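Local coordinates for protein homoprotocatechuate 2,3-dioxygenase (PDB 4Z6M) that catalyses the iron(II)-dependent extradiol ring cleavage of homoprotocatechuate by dioxygen, at residues Q50-S55 / G107-I112; A191-K196 / Q200-T205; Y255-D260 / P302-E307. The protein carries 1 engineered substitution. One frame throughout, in Å; residues are numbered along the deposited sequence. Where two conformers were deposited one is given.

How the contacts relate
The three contacts follow one another along the chain, contact 1 in the first glyoxalase-type region, contacts 2 and 3 around the sheet that carries the iron ligands His155, His214 and Glu267. Contact 1 joins strand 50-54 to the loop between strands 101-104 and 115-119 of the other large sheet; its centre is about 23 Å from that of contact 2 and about 25 Å from that of contact 3. The centres of contacts 2 and 3 are about 18 Å apart, and their nearest atoms lie about 4 Å apart without touching. These two approach the iron from different strands of one sheet, Gln200 and Tyr257 each bringing a side chain to about 4 Å from the metal.

Contact 1: residues Q50-S55 / G107-I112; sequences QIYLRS and GFVKGI
The first glyoxalase-type region contains a type II beta turn, Val109 to Ile112, which meets the side chain of Tyr52 projecting from strand 50-54. The turn lies in the loop between strands 101-104 and 115-119, so the contact joins the second strand from one end of a mixed sheet to the loop linking the two strands at the other end, through side chains and with no strand pairing between them. The phenol oxygen is the junction. Lys110 N, in the second position of the turn, gives its hydrogen to Tyr52 OH at 2.9 Å, with an N-H...O angle of 158°. The same hydroxyl donates to Gln50 OE1 at 2.7 Å, approaching from above the amide's carbonyl plane. Gln50 and Tyr52, two positions apart on the strand, thus work as a pair, and the hydroxyl, used as acceptor and as donor, has its O-H direction set toward Gln50 OE1.

Carbon contacts surround these hydrogen bonds. Val109 CB comes in at the ring edge, 3.9 Å from Tyr52 CE2, while Lys110 CB lies 3.6 Å from Tyr52 CZ, where the lysine chain crosses the tyrosine at about a right angle. His62 meets the Tyr52 ring edge-to-face, and Tyr20 and Glu22 of strand 15-25 pack against Val109.

Two waters extend the link. One accepts from Gln50 NE2 and donates to Phe108 O, while the amide nitrogen also bonds to Thr67. The other is reached because the Lys110 chain runs extended and bends only at its last torsion (chi4 51°): this water accepts from Lys110 NZ at 2.8 Å and donates to Gln50 OE1 at 2.7 Å.

Contact 2: residues A191-K196 / Q200-T205; sequences AWMHRK and QDTALT. Engineered in segment 200-205: Gln200 (natural residue His).
Asp201, with CG turned anti to the carbonyl carbon (chi1 -76°), swings its carboxylate toward the end of segment 191-196, whereas Gln200, with CG between its backbone N and carbonyl carbon (chi1 52°), sends an extended chain alongside Trp192. The aspartate takes up the chain where it leaves the first strand. Its OD2 accepts from Arg195 N at 2.8 Å, through the anti lone pair, and from Lys196 N at 2.8 Å, nearly in line with the C-O bond. In the conformer described, Lys196 NZ forms a salt bridge with Asp201 OD1 at 2.9 Å, approaching from above the carboxylate plane. Cys18 N also bonds to OD1, and the ammonium has a further partner in Asp154 O.

A classic beta bulge lies beside the aspartate: Asp201 and Thr202 both face Met193, whose O receives Asp201 N at 2.9 Å and, weakly, Thr202 N at 3.3 Å. Farther along, Ala191 and Leu204 form a regular antiparallel hydrogen-bonded pair. Ala203 CB rests over the five-membered ring of Trp192, 4.3 Å from its centroid, a CH-pi contact. On the other side of the sheet the bent Met193 chain leans toward Leu204.

Gln200 is an engineered residue, histidine in the natural protein. Its OE1 lies at the edge of the indole, 3.2 Å from Trp192 CD1, with amide and ring planes 70° apart, while its NE2 bonds to Tyr269 OH. The amide stands close to the iron, placing this bulged beta hairpin at the rim of the metal site of an extradiol dioxygenase, next to the strand that supplies the ligand His155.

Contact 3: residues Y255-D260 / P302-E307; sequences YLYILD and PSWYTE
Strand 254-259 and the short helix 302-306 keep their backbones well apart, Tyr257 CA and Trp304 CA being 8.9 Å from each other, and a T-shaped aromatic pair spans the interval at the iron-bearing sheet of the second glyoxalase-type region. Tyr257 offers the face and Trp304 the edge. The five-membered ring of the indole has its centroid 4.3 Å from that of the phenol ring, with the planes at 69°. Trp304 reaches in because its CG lies beside the carbonyl carbon rather than the backbone N (chi1 -156°), which carries the indole off the helix toward the sheet.

Charged side chains flank the tryptophan. Arg243 and Arg265 make cation-pi contacts with it, and Trp304 O accepts a hydrogen bond from His213 NE2. On the strand side, Tyr257 touches the iron ligand Glu267 and Arg265 of the neighbouring strand, with its side chain about 4 Å from the iron, so Trp304 backs a residue lining the metal site. Trp304 NE1 lies 3.2 Å above the Tyr257 ring plane, over its centre, with the N-H aimed at the face; beside it, Trp304 CZ2 comes to 3.6 Å from Tyr257 OH.

Contact 1: residues Q50-S55 / G107-I112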
loop_
_atom_site.group_PDB
_atom_site.type_symbol
_atom_site.label_atom_id
_atom_site.label_comp_id
_atom_site.label_asym_id
_atom_site.label_seq_id
_atom_site.Cartn_x
_atom_site.Cartn_y
_atom_site.Cartn_z
ATOM N N GLN A 50 -19.240 -30.416 -7.562
ATOM C CA GLN A 50 -18.173 -29.878 -6.718
ATOM C C GLN A 50 -17.333 -28.868 -7.473
ATOM O O GLN A 50 -17.155 -28.963 -8.681
ATOM C CB GLN A 50 -17.227 -30.982 -6.241
ATOM C CG GLN A 50 -17.859 -32.026 -5.334
ATOM C CD GLN A 50 -16.832 -33.031 -4.841
ATOM O OE1 GLN A 50 -16.150 -33.681 -5.628
ATOM N NE2 GLN A 50 -16.701 -33.142 -3.536
ATOM N N ILE A 51 -16.807 -27.913 -6.728
ATOM C CA ILE A 51 -15.800 -26.984 -7.218
ATOM C C ILE A 51 -14.632 -27.002 -6.270
ATOM O O ILE A 51 -14.803 -26.862 -5.060
ATOM C CB ILE A 51 -16.357 -25.550 -7.332
ATOM C CG1 ILE A 51 -17.600 -25.550 -8.242
ATOM C CG2 ILE A 51 -15.283 -24.601 -7.841
ATOM C CD1 ILE A 51 -18.381 -24.271 -8.199
ATOM N N TYR A 52 -13.453 -27.190 -6.826
ATOM C CA TYR A 52 -12.211 -27.283 -6.062
ATOM C C TYR A 52 -11.423 -26.010 -6.339
ATOM O O TYR A 52 -11.146 -25.703 -7.493
ATOM C CB TYR A 52 -11.375 -28.477 -6.513
ATOM C CG TYR A 52 -11.963 -29.817 -6.132
ATOM C CD1 TYR A 52 -13.067 -30.343 -6.805
ATOM C CD2 TYR A 52 -11.386 -30.578 -5.127
ATOM C CE1 TYR A 52 -13.608 -31.579 -6.446
ATOM C CE2 TYR A 52 -11.909 -31.811 -4.764
ATOM C CZ TYR A 52 -13.020 -32.307 -5.427
ATOM O OH TYR A 52 -13.546 -33.524 -5.026
ATOM N N LEU A 53 -11.067 -25.283 -5.278
ATOM C CA LEU A 53 -10.491 -23.954 -5.378
ATOM C C LEU A 53 -9.189 -23.863 -4.596
ATOM O O LEU A 53 -9.048 -24.490 -3.543
ATOM C CB LEU A 53 -11.449 -22.917 -4.797
ATOM C CG LEU A 53 -12.803 -22.823 -5.505
ATOM C CD1 LEU A 53 -13.784 -22.021 -4.665
ATOM C CD2 LEU A 53 -12.635 -22.236 -6.896
ATOM N N ARG A 54 -8.264 -23.035 -5.100
ATOM C CA ARG A 54 -7.017 -22.784 -4.416
ATOM C C ARG A 54 -6.656 -21.313 -4.442
ATOM O O ARG A 54 -7.075 -20.545 -5.307
ATOM C CB ARG A 54 -5.873 -23.636 -4.965
ATOM C CG ARG A 54 -5.355 -23.234 -6.325
ATOM C CD ARG A 54 -4.237 -24.142 -6.733
ATOM N NE ARG A 54 -3.558 -23.773 -7.981
ATOM C CZ ARG A 54 -3.910 -24.214 -9.187
ATOM N NH1 ARG A 54 -5.027 -24.930 -9.373
ATOM N NH2 ARG A 54 -3.142 -23.934 -10.219
ATOM N N SER A 55 -5.845 -20.960 -3.451
ATOM C CA SER A 55 -5.301 -19.614 -3.340
ATOM C C SER A 55 -4.119 -19.406 -4.292
ATOM O O SER A 55 -3.579 -20.355 -4.860
ATOM C CB SER A 55 -4.915 -19.355 -1.889
ATOM O OG SER A 55 -3.878 -20.190 -1.484
ATOM N N GLY A 107 -8.602 -41.331 -0.694
ATOM C CA GLY A 107 -9.127 -40.024 -0.363
ATOM C C GLY A 107 -10.633 -39.920 -0.357
ATOM O O GLY A 107 -11.347 -40.787 -0.876
ATOM N N PHE A 108 -11.120 -38.819 0.192
ATOM C CA PHE A 108 -12.556 -38.487 0.210
ATOM C C PHE A 108 -12.960 -37.484 -0.847
ATOM O O PHE A 108 -14.143 -37.359 -1.159
ATOM C CB PHE A 108 -12.944 -37.880 1.575
ATOM C CG PHE A 108 -12.897 -38.852 2.735
ATOM C CD1 PHE A 108 -11.694 -39.155 3.348
ATOM C CD2 PHE A 108 -14.056 -39.485 3.184
ATOM C CE1 PHE A 108 -11.632 -40.026 4.413
ATOM C CE2 PHE A 108 -13.995 -40.358 4.263
ATOM C CZ PHE A 108 -12.786 -40.643 4.867
ATOM N N VAL A 109 -11.987 -36.693 -1.314
ATOM C CA VAL A 109 -12.205 -35.682 -2.342
ATOM C C VAL A 109 -11.074 -35.808 -3.354
ATOM O O VAL A 109 -10.004 -36.334 -3.039
ATOM C CB VAL A 109 -12.250 -34.243 -1.751
ATOM C CG1 VAL A 109 -13.347 -34.096 -0.717
ATOM C CG2 VAL A 109 -10.918 -33.853 -1.143
ATOM N N LYS A 110 -11.307 -35.314 -4.562
ATOM C CA LYS A 110 -10.287 -35.349 -5.608
ATOM C C LYS A 110 -9.027 -34.602 -5.159
ATOM O O LYS A 110 -9.105 -33.580 -4.457
ATOM C CB LYS A 110 -10.836 -34.730 -6.883
ATOM C CG LYS A 110 -11.862 -35.595 -7.564
ATOM C CD LYS A 110 -12.347 -34.958 -8.857
ATOM C CE LYS A 110 -13.289 -35.873 -9.631
ATOM N NZ LYS A 110 -14.408 -36.409 -8.796
ATOM N N GLY A 111 -7.861 -35.119 -5.550
ATOM C CA GLY A 111 -6.600 -34.431 -5.297
ATOM C C GLY A 111 -6.027 -34.658 -3.920
ATOM O O GLY A 111 -4.984 -34.096 -3.602
ATOM N N ILE A 112 -6.705 -35.484 -3.105
ATOM C CA ILE A 112 -6.169 -35.990 -1.858
ATOM C C ILE A 112 -6.093 -37.503 -1.923
ATOM O O ILE A 112 -7.019 -38.148 -2.421
ATOM C CB ILE A 112 -7.045 -35.570 -0.665
ATOM C CG1 ILE A 112 -7.275 -34.057 -0.665
ATOM C CG2 ILE A 112 -6.412 -36.057 0.632
ATOM C CD1 ILE A 112 -6.068 -33.249 -0.236
HETATM O O HOH W 1 -15.810 -35.875 -2.892
HETATM O O HOH W 2 -15.763 -34.009 -8.287
#

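Contact 2: residues A191-K196 / Q200-T205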
loop_
_atom_site.group_PDB
_atom_site.type_symbol
_atom_site.label_atom_id
_atom_site.label_comp_id
_atom_site.label_asym_id
_atom_site.label_seq_id
_atom_site.Cartn_x
_atom_site.Cartn_y
_atom_site.Cartn_z
ATOM N N ALA A 191 -9.613 -18.945 22.420
ATOM C CA ALA A 191 -8.202 -19.273 22.378
ATOM C C ALA A 191 -7.776 -19.500 20.934
ATOM O O ALA A 191 -8.573 -19.946 20.109
ATOM C CB ALA A 191 -7.907 -20.517 23.194
ATOM N N TRP A 192 -6.512 -19.174 20.653
ATOM C CA TRP A 192 -5.906 -19.276 19.326
ATOM C C TRP A 192 -4.711 -20.202 19.415
ATOM O O TRP A 192 -3.990 -20.143 20.374
ATOM C CB TRP A 192 -5.448 -17.883 18.881
ATOM C CG TRP A 192 -6.543 -16.949 18.463
ATOM C CD1 TRP A 192 -6.820 -16.582 17.190
ATOM C CD2 TRP A 192 -7.466 -16.222 19.295
ATOM N NE1 TRP A 192 -7.857 -15.692 17.164
ATOM C CE2 TRP A 192 -8.280 -15.467 18.442
ATOM C CE3 TRP A 192 -7.675 -16.128 20.670
ATOM C CZ2 TRP A 192 -9.300 -14.645 18.908
ATOM C CZ3 TRP A 192 -8.664 -15.290 21.131
ATOM C CH2 TRP A 192 -9.484 -14.571 20.247
ATOM N N MET A 193 -4.506 -21.061 18.422
ATOM C CA MET A 193 -3.431 -22.041 18.544
ATOM C C MET A 193 -2.902 -22.473 17.186
ATOM O O MET A 193 -3.633 -22.513 16.209
ATOM C CB MET A 193 -3.865 -23.257 19.346
ATOM C CG MET A 193 -5.109 -23.914 18.821
ATOM S SD MET A 193 -6.679 -23.220 19.436
ATOM C CE MET A 193 -6.616 -23.824 21.142
ATOM N N HIS A 194 -1.631 -22.820 17.143
ATOM C CA HIS A 194 -0.941 -22.983 15.866
ATOM C C HIS A 194 -0.069 -24.221 15.786
ATOM O O HIS A 194 0.377 -24.773 16.788
ATOM C CB HIS A 194 -0.070 -21.759 15.564
ATOM C CG HIS A 194 1.289 -21.812 16.202
ATOM N ND1 HIS A 194 2.394 -22.235 15.511
ATOM C CD2 HIS A 194 1.720 -21.536 17.459
ATOM C CE1 HIS A 194 3.441 -22.242 16.306
ATOM N NE2 HIS A 194 3.067 -21.789 17.482
ATOM N N ARG A 195 0.199 -24.603 14.545
ATOM C CA ARG A 195 1.256 -25.531 14.179
ATOM C C ARG A 195 2.291 -24.869 13.282
ATOM O O ARG A 195 3.490 -25.022 13.537
ATOM C CB ARG A 195 0.689 -26.777 13.492
ATOM C CG ARG A 195 -0.071 -27.689 14.449
ATOM C CD ARG A 195 0.814 -28.372 15.480
ATOM N NE ARG A 195 1.791 -29.253 14.871
ATOM C CZ ARG A 195 2.774 -29.859 15.511
ATOM N NH1 ARG A 195 2.943 -29.687 16.815
ATOM N NH2 ARG A 195 3.601 -30.636 14.839
ATOM N N LYS A 196 1.875 -24.087 12.277
ATOM C CA LYS A 196 2.809 -23.603 11.222
ATOM C C LYS A 196 3.653 -22.348 11.473
ATOM O O LYS A 196 4.414 -21.930 10.594
ATOM C CB LYS A 196 2.060 -23.374 9.908
ATOM C CG LYS A 196 1.136 -22.158 9.878
ATOM C CD LYS A 196 0.338 -22.146 8.583
ATOM C CE LYS A 196 -0.590 -20.947 8.491
ATOM N NZ LYS A 196 -1.567 -20.971 9.603
ATOM N N GLN A 200 -2.243 -18.734 14.265
ATOM C CA GLN A 200 -3.258 -19.743 14.353
ATOM C C GLN A 200 -3.302 -20.635 13.105
ATOM O O GLN A 200 -3.095 -20.190 11.981
ATOM C CB GLN A 200 -4.619 -19.088 14.597
ATOM C CG GLN A 200 -4.898 -17.991 13.585
ATOM C CD GLN A 200 -6.130 -17.209 13.896
ATOM O OE1 GLN A 200 -7.154 -17.777 14.294
ATOM N NE2 GLN A 200 -6.064 -15.890 13.718
ATOM N N ASP A 201 -3.608 -21.909 13.361
ATOM C CA ASP A 201 -4.150 -22.825 12.359
ATOM C C ASP A 201 -5.594 -23.182 12.626
ATOM O O ASP A 201 -6.376 -23.374 11.688
ATOM C CB ASP A 201 -3.318 -24.106 12.259
ATOM C CG ASP A 201 -2.029 -23.878 11.501
ATOM O OD1 ASP A 201 -2.120 -23.713 10.232
ATOM O OD2 ASP A 201 -0.946 -23.850 12.155
ATOM N N THR A 202 -5.944 -23.265 13.914
ATOM C CA THR A 202 -7.334 -23.271 14.291
ATOM C C THR A 202 -7.473 -22.453 15.558
ATOM O O THR A 202 -6.485 -22.002 16.140
ATOM C CB THR A 202 -7.947 -24.689 14.381
ATOM O OG1 THR A 202 -9.374 -24.554 14.328
ATOM C CG2 THR A 202 -7.490 -25.430 15.628
ATOM N N ALA A 203 -8.709 -22.178 15.907
ATOM C CA ALA A 203 -9.001 -21.296 17.023
ATOM C C ALA A 203 -10.352 -21.723 17.562
ATOM O O ALA A 203 -11.162 -22.299 16.841
ATOM C CB ALA A 203 -9.010 -19.837 16.584
ATOM N N LEU A 204 -10.580 -21.414 18.831
ATOM C CA LEU A 204 -11.821 -21.772 19.514
ATOM C C LEU A 204 -12.492 -20.485 19.982
ATOM O O LEU A 204 -11.874 -19.634 20.642
ATOM C CB LEU A 204 -11.551 -22.666 20.710
ATOM C CG LEU A 204 -10.833 -23.989 20.462
ATOM C CD1 LEU A 204 -10.625 -24.716 21.781
ATOM C CD2 LEU A 204 -11.583 -24.839 19.440
ATOM N N THR A 205 -13.751 -20.356 19.617
ATOM C CA THR A 205 -14.642 -19.284 20.037
ATOM C C THR A 205 -15.718 -19.906 20.914
ATOM O O THR A 205 -16.403 -20.847 20.503
ATOM C CB THR A 205 -15.304 -18.592 18.830
ATOM O OG1 THR A 205 -14.269 -18.025 17.991
ATOM C CG2 THR A 205 -16.237 -17.499 19.281
#

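Contact 3: residues Y255-D260 / P302-E307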
loop_
_atom_site.group_PDB
_atom_site.type_symbol
_atom_site.label_atom_id
_atom_site.label_comp_id
_atom_site.label_asym_id
_atom_site.label_seq_id
_atom_site.Cartn_x
_atom_site.Cartn_y
_atom_site.Cartn_z
ATOM N N TYR A 255 -8.084 -7.332 9.051
ATOM C CA TYR A 255 -9.122 -8.337 8.847
ATOM C C TYR A 255 -10.391 -7.786 8.228
ATOM O O TYR A 255 -10.660 -6.570 8.246
ATOM C CB TYR A 255 -9.475 -8.993 10.191
ATOM C CG TYR A 255 -10.313 -8.127 11.107
ATOM C CD1 TYR A 255 -11.682 -8.094 10.998
ATOM C CD2 TYR A 255 -9.732 -7.319 12.091
ATOM C CE1 TYR A 255 -12.467 -7.300 11.813
ATOM C CE2 TYR A 255 -10.508 -6.523 12.917
ATOM C CZ TYR A 255 -11.877 -6.501 12.772
ATOM O OH TYR A 255 -12.661 -5.740 13.616
ATOM N N LEU A 256 -11.205 -8.738 7.760
ATOM C CA LEU A 256 -12.529 -8.481 7.221
ATOM C C LEU A 256 -13.333 -9.764 7.348
ATOM O O LEU A 256 -12.776 -10.831 7.115
ATOM C CB LEU A 256 -12.442 -8.102 5.738
ATOM C CG LEU A 256 -13.767 -7.836 5.008
ATOM C CD1 LEU A 256 -14.481 -6.620 5.569
ATOM C CD2 LEU A 256 -13.525 -7.745 3.523
ATOM N N TYR A 257 -14.617 -9.683 7.710
ATOM C CA TYR A 257 -15.494 -10.857 7.656
ATOM C C TYR A 257 -16.638 -10.631 6.669
ATOM O O TYR A 257 -17.330 -9.616 6.739
ATOM C CB TYR A 257 -16.088 -11.188 9.032
ATOM C CG TYR A 257 -15.041 -11.483 10.079
ATOM C CD1 TYR A 257 -14.494 -12.755 10.250
ATOM C CD2 TYR A 257 -14.560 -10.453 10.895
ATOM C CE1 TYR A 257 -13.541 -13.003 11.219
ATOM C CE2 TYR A 257 -13.612 -10.694 11.840
ATOM C CZ TYR A 257 -13.104 -11.963 12.003
ATOM O OH TYR A 257 -12.160 -12.147 12.958
ATOM N N ILE A 258 -16.824 -11.593 5.769
ATOM C CA ILE A 258 -17.867 -11.553 4.781
ATOM C C ILE A 258 -18.653 -12.865 4.837
ATOM O O ILE A 258 -18.201 -13.862 5.425
ATOM C CB ILE A 258 -17.306 -11.266 3.363
ATOM C CG1 ILE A 258 -16.366 -12.374 2.919
ATOM C CG2 ILE A 258 -16.611 -9.900 3.349
ATOM C CD1 ILE A 258 -15.729 -12.161 1.569
ATOM N N LEU A 259 -19.812 -12.856 4.196
ATOM C CA LEU A 259 -20.733 -14.003 4.237
ATOM C C LEU A 259 -20.987 -14.550 2.835
ATOM O O LEU A 259 -21.403 -13.812 1.970
ATOM C CB LEU A 259 -22.066 -13.616 4.886
ATOM C CG LEU A 259 -21.952 -13.068 6.303
ATOM C CD1 LEU A 259 -23.287 -12.529 6.729
ATOM C CD2 LEU A 259 -21.429 -14.100 7.284
ATOM N N ASP A 260 -20.795 -15.850 2.656
ATOM C CA ASP A 260 -21.076 -16.507 1.365
ATOM C C ASP A 260 -22.593 -16.718 1.196
ATOM O O ASP A 260 -23.367 -16.373 2.096
ATOM C CB ASP A 260 -20.206 -17.766 1.188
ATOM C CG ASP A 260 -20.858 -19.066 1.667
ATOM O OD1 ASP A 260 -21.909 -19.028 2.345
ATOM O OD2 ASP A 260 -20.286 -20.146 1.340
ATOM N N PRO A 302 -23.206 -8.071 16.457
ATOM C CA PRO A 302 -23.768 -9.156 17.287
ATOM C C PRO A 302 -23.830 -10.510 16.570
ATOM O O PRO A 302 -23.628 -11.553 17.197
ATOM C CB PRO A 302 -25.159 -8.637 17.672
ATOM C CG PRO A 302 -25.383 -7.407 16.872
ATOM C CD PRO A 302 -24.072 -6.886 16.406
ATOM N N SER A 303 -24.081 -10.491 15.256
ATOM C CA SER A 303 -24.088 -11.741 14.497
ATOM C C SER A 303 -22.772 -12.500 14.570
ATOM O O SER A 303 -22.758 -13.721 14.401
ATOM C CB SER A 303 -24.464 -11.509 13.035
ATOM O OG SER A 303 -23.517 -10.691 12.371
ATOM N N TRP A 304 -21.669 -11.782 14.771
ATOM C CA TRP A 304 -20.373 -12.421 14.915
ATOM C C TRP A 304 -20.365 -13.382 16.097
ATOM O O TRP A 304 -19.726 -14.431 16.051
ATOM C CB TRP A 304 -19.256 -11.349 15.036
ATOM C CG TRP A 304 -17.906 -11.848 14.627
ATOM C CD1 TRP A 304 -17.382 -11.833 13.373
ATOM C CD2 TRP A 304 -16.938 -12.508 15.450
ATOM N NE1 TRP A 304 -16.143 -12.412 13.363
ATOM C CE2 TRP A 304 -15.842 -12.839 14.621
ATOM C CE3 TRP A 304 -16.889 -12.861 16.806
ATOM C CZ2 TRP A 304 -14.733 -13.512 15.096
ATOM C CZ3 TRP A 304 -15.798 -13.533 17.272
ATOM C CH2 TRP A 304 -14.728 -13.849 16.429
ATOM N N TYR A 305 -21.078 -13.023 17.159
ATOM C CA TYR A 305 -21.149 -13.879 18.321
ATOM C C TYR A 305 -22.221 -14.950 18.257
ATOM O O TYR A 305 -22.134 -15.912 19.008
ATOM C CB TYR A 305 -21.401 -13.044 19.573
ATOM C CG TYR A 305 -20.240 -12.156 19.957
ATOM C CD1 TYR A 305 -18.987 -12.685 20.219
ATOM C CD2 TYR A 305 -20.403 -10.773 20.067
ATOM C CE1 TYR A 305 -17.922 -11.876 20.573
ATOM C CE2 TYR A 305 -19.345 -9.946 20.440
ATOM C CZ TYR A 305 -18.095 -10.516 20.695
ATOM O OH TYR A 305 -17.027 -9.721 21.082
ATOM N N THR A 306 -23.270 -14.762 17.459
ATOM C CA THR A 306 -24.422 -15.652 17.488
ATOM C C THR A 306 -24.499 -16.629 16.317
ATOM O O THR A 306 -25.077 -17.717 16.465
ATOM C CB THR A 306 -25.736 -14.856 17.581
ATOM O OG1 THR A 306 -25.960 -14.091 16.394
ATOM C CG2 THR A 306 -25.728 -13.933 18.781
ATOM N N GLU A 307 -23.965 -16.245 15.160
ATOM C CA GLU A 307 -24.149 -17.030 13.932
ATOM C C GLU A 307 -22.894 -17.796 13.582
ATOM O O GLU A 307 -21.786 -17.263 13.711
ATOM C CB GLU A 307 -24.535 -16.141 12.764
ATOM C CG GLU A 307 -25.680 -15.216 13.067
ATOM C CD GLU A 307 -26.908 -15.974 13.538
ATOM O OE1 GLU A 307 -27.406 -16.787 12.737
ATOM O OE2 GLU A 307 -27.370 -15.770 14.685
#